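PDB 2ZAY: response regulator receiver protein from Desulfuromonas acetoxidans, which probably acts as a phosphoacceptor switch in two-component signalling, this chain being the CheY-like receiver domain of a longer protein. Local coordinates for residues P53-T58 / K123-L128. Sequence-based numbering, arbitrary orientation.
Sequences PHLIIT and KRVLKL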
loop_
_atom_site.group_PDB
_atom_site.type_symbol
_atom_site.label_atom_id
_atom_site.label_comp_id
_atom_site.label_asym_id
_atom_site.label_seq_id
_atom_site.Cartn_x
_atom_site.Cartn_y
_atom_site.Cartn_z
ATOM N N PRO A 53 -5.919 -0.429 -9.202
ATOM C CA PRO A 53 -6.136 0.469 -8.063
ATOM C C PRO A 53 -5.472 1.822 -8.333
ATOM O O PRO A 53 -4.485 1.886 -9.068
ATOM C CB PRO A 53 -5.468 -0.272 -6.908
ATOM C CG PRO A 53 -4.348 -1.028 -7.601
ATOM C CD PRO A 53 -5.060 -1.566 -8.824
ATOM N N HIS A 54 -6.008 2.892 -7.751
ATOM C CA HIS A 54 -5.419 4.219 -7.938
ATOM C C HIS A 54 -4.168 4.349 -7.079
ATOM O O HIS A 54 -3.269 5.139 -7.372
ATOM C CB HIS A 54 -6.400 5.325 -7.540
ATOM C CG HIS A 54 -7.587 5.443 -8.443
ATOM N ND1 HIS A 54 -8.774 4.787 -8.200
ATOM C CD2 HIS A 54 -7.768 6.138 -9.592
ATOM C CE1 HIS A 54 -9.637 5.074 -9.159
ATOM N NE2 HIS A 54 -9.052 5.892 -10.017
ATOM N N LEU A 55 -4.125 3.575 -6.003
ATOM C CA LEU A 55 -2.987 3.608 -5.095
ATOM C C LEU A 55 -2.882 2.266 -4.385
ATOM O O LEU A 55 -3.890 1.608 -4.135
ATOM C CB LEU A 55 -3.155 4.751 -4.088
ATOM C CG LEU A 55 -1.989 4.954 -3.118
ATOM C CD1 LEU A 55 -1.890 6.421 -2.725
ATOM C CD2 LEU A 55 -2.194 4.077 -1.906
ATOM N N ILE A 56 -1.658 1.868 -4.057
ATOM C CA ILE A 56 -1.428 0.588 -3.403
ATOM C C ILE A 56 -0.723 0.790 -2.079
ATOM O O ILE A 56 0.194 1.608 -1.967
ATOM C CB ILE A 56 -0.576 -0.336 -4.315
ATOM C CG1 ILE A 56 -1.354 -0.629 -5.604
ATOM C CG2 ILE A 56 -0.211 -1.627 -3.580
ATOM C CD1 ILE A 56 -0.539 -1.315 -6.676
ATOM N N ILE A 57 -1.173 0.063 -1.063
ATOM C CA ILE A 57 -0.569 0.149 0.261
ATOM C C ILE A 57 -0.106 -1.270 0.579
ATOM O O ILE A 57 -0.908 -2.203 0.571
ATOM C CB ILE A 57 -1.602 0.571 1.323
ATOM C CG1 ILE A 57 -2.164 1.954 0.995
ATOM C CG2 ILE A 57 -0.961 0.560 2.701
ATOM C CD1 ILE A 57 -3.353 2.350 1.877
ATOM N N THR A 58 1.179 -1.444 0.852
ATOM C CA THR A 58 1.664 -2.783 1.149
ATOM C C THR A 58 2.539 -2.857 2.383
ATOM O O THR A 58 3.264 -1.918 2.706
ATOM C CB THR A 58 2.477 -3.368 -0.028
ATOM O OG1 THR A 58 2.904 -4.691 0.310
ATOM C CG2 THR A 58 3.717 -2.510 -0.318
ATOM N N LYS A 123 -4.982 10.574 0.881
ATOM C CA LYS A 123 -5.521 11.742 0.191
ATOM C C LYS A 123 -4.450 12.694 -0.316
ATOM O O LYS A 123 -4.561 13.219 -1.419
ATOM C CB LYS A 123 -6.480 12.509 1.107
ATOM C CG LYS A 123 -7.807 11.806 1.337
ATOM C CD LYS A 123 -8.636 12.535 2.390
ATOM C CE LYS A 123 -9.989 11.866 2.582
ATOM N NZ LYS A 123 -10.813 12.581 3.595
ATOM N N ARG A 124 -3.407 12.915 0.479
ATOM C CA ARG A 124 -2.362 13.828 0.047
ATOM C C ARG A 124 -1.716 13.346 -1.248
ATOM O O ARG A 124 -1.482 14.132 -2.163
ATOM C CB ARG A 124 -1.287 13.985 1.122
ATOM C CG ARG A 124 -0.392 15.186 0.863
ATOM C CD ARG A 124 -1.191 16.485 0.989
ATOM N NE ARG A 124 -0.504 17.635 0.406
ATOM C CZ ARG A 124 -0.394 17.857 -0.901
ATOM N NH1 ARG A 124 -0.932 17.005 -1.765
ATOM N NH2 ARG A 124 0.245 18.933 -1.344
ATOM N N VAL A 125 -1.434 12.050 -1.313
ATOM C CA VAL A 125 -0.814 11.452 -2.485
ATOM C C VAL A 125 -1.752 11.504 -3.682
ATOM O O VAL A 125 -1.327 11.797 -4.800
ATOM C CB VAL A 125 -0.426 9.981 -2.214
ATOM C CG1 VAL A 125 -0.033 9.292 -3.515
ATOM C CG2 VAL A 125 0.731 9.934 -1.238
ATOM N N LEU A 126 -3.026 11.214 -3.447
ATOM C CA LEU A 126 -4.003 11.237 -4.524
ATOM C C LEU A 126 -4.155 12.661 -5.061
ATOM O O LEU A 126 -4.250 12.862 -6.265
ATOM C CB LEU A 126 -5.358 10.715 -4.031
ATOM C CG LEU A 126 -5.428 9.243 -3.595
ATOM C CD1 LEU A 126 -6.864 8.902 -3.163
ATOM C CD2 LEU A 126 -4.993 8.336 -4.748
ATOM N N LYS A 127 -4.163 13.651 -4.172
ATOM C CA LYS A 127 -4.306 15.034 -4.612
ATOM C C LYS A 127 -3.117 15.453 -5.462
ATOM O O LYS A 127 -3.275 16.157 -6.456
ATOM C CB LYS A 127 -4.427 15.985 -3.417
ATOM C CG LYS A 127 -5.610 15.719 -2.509
ATOM C CD LYS A 127 -5.873 16.908 -1.589
ATOM C CE LYS A 127 -6.210 16.462 -0.169
ATOM N NZ LYS A 127 -4.998 16.049 0.606
ATOM N N LEU A 128 -1.927 15.018 -5.064
ATOM C CA LEU A 128 -0.697 15.344 -5.778
ATOM C C LEU A 128 -0.565 14.689 -7.150
ATOM O O LEU A 128 -0.135 15.330 -8.111
ATOM C CB LEU A 128 0.522 14.938 -4.947
ATOM C CG LEU A 128 0.828 15.700 -3.656
ATOM C CD1 LEU A 128 1.970 15.014 -2.921
ATOM C CD2 LEU A 128 1.187 17.149 -3.981
#
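A chi1 of -177° sets Leu55 CG opposite the backbone nitrogen, and from there the CD1 branch reaches Val125 on the helix. Val125 answers with CG1, and the two side chains cross at about a right angle, Leu55 CD1 lying 3.5 Å from Val125 CG1. Leu126 leaves the helix at a different angle; its CG sits anti to the carbonyl carbon (chi1 -65°), and while CD1 runs on along the chain the second branch, CD2, turns to within 4.1 Å of Leu55 CB and 4.2 Å of Leu55 CD1. Leu55 CD1 thus meets methyls from two successive helix residues. Val125 points its CB at the strand, so a short beta-branched side chain is enough there, whereas Leu126 starts off to the flank and needs leucine's length. His54, just before the strand, adds its CB, 4.3 Å from Leu126 CD2; its imidazole serves other partners, ND1 hydrogen-bonded to Arg10 N and the ring meeting Trp9 and Tyr130 edge-to-face. This buried, wholly apolar packing seats the C-terminal helix 115-129 against central strand 55-59 of the parallel receiver-domain sheet, with Ile57 continuing it onto Leu118 and Ile122; Leu55 also touches Ile86 of strand 85-89, and Leu126 touches Trp9 of strand 9-14.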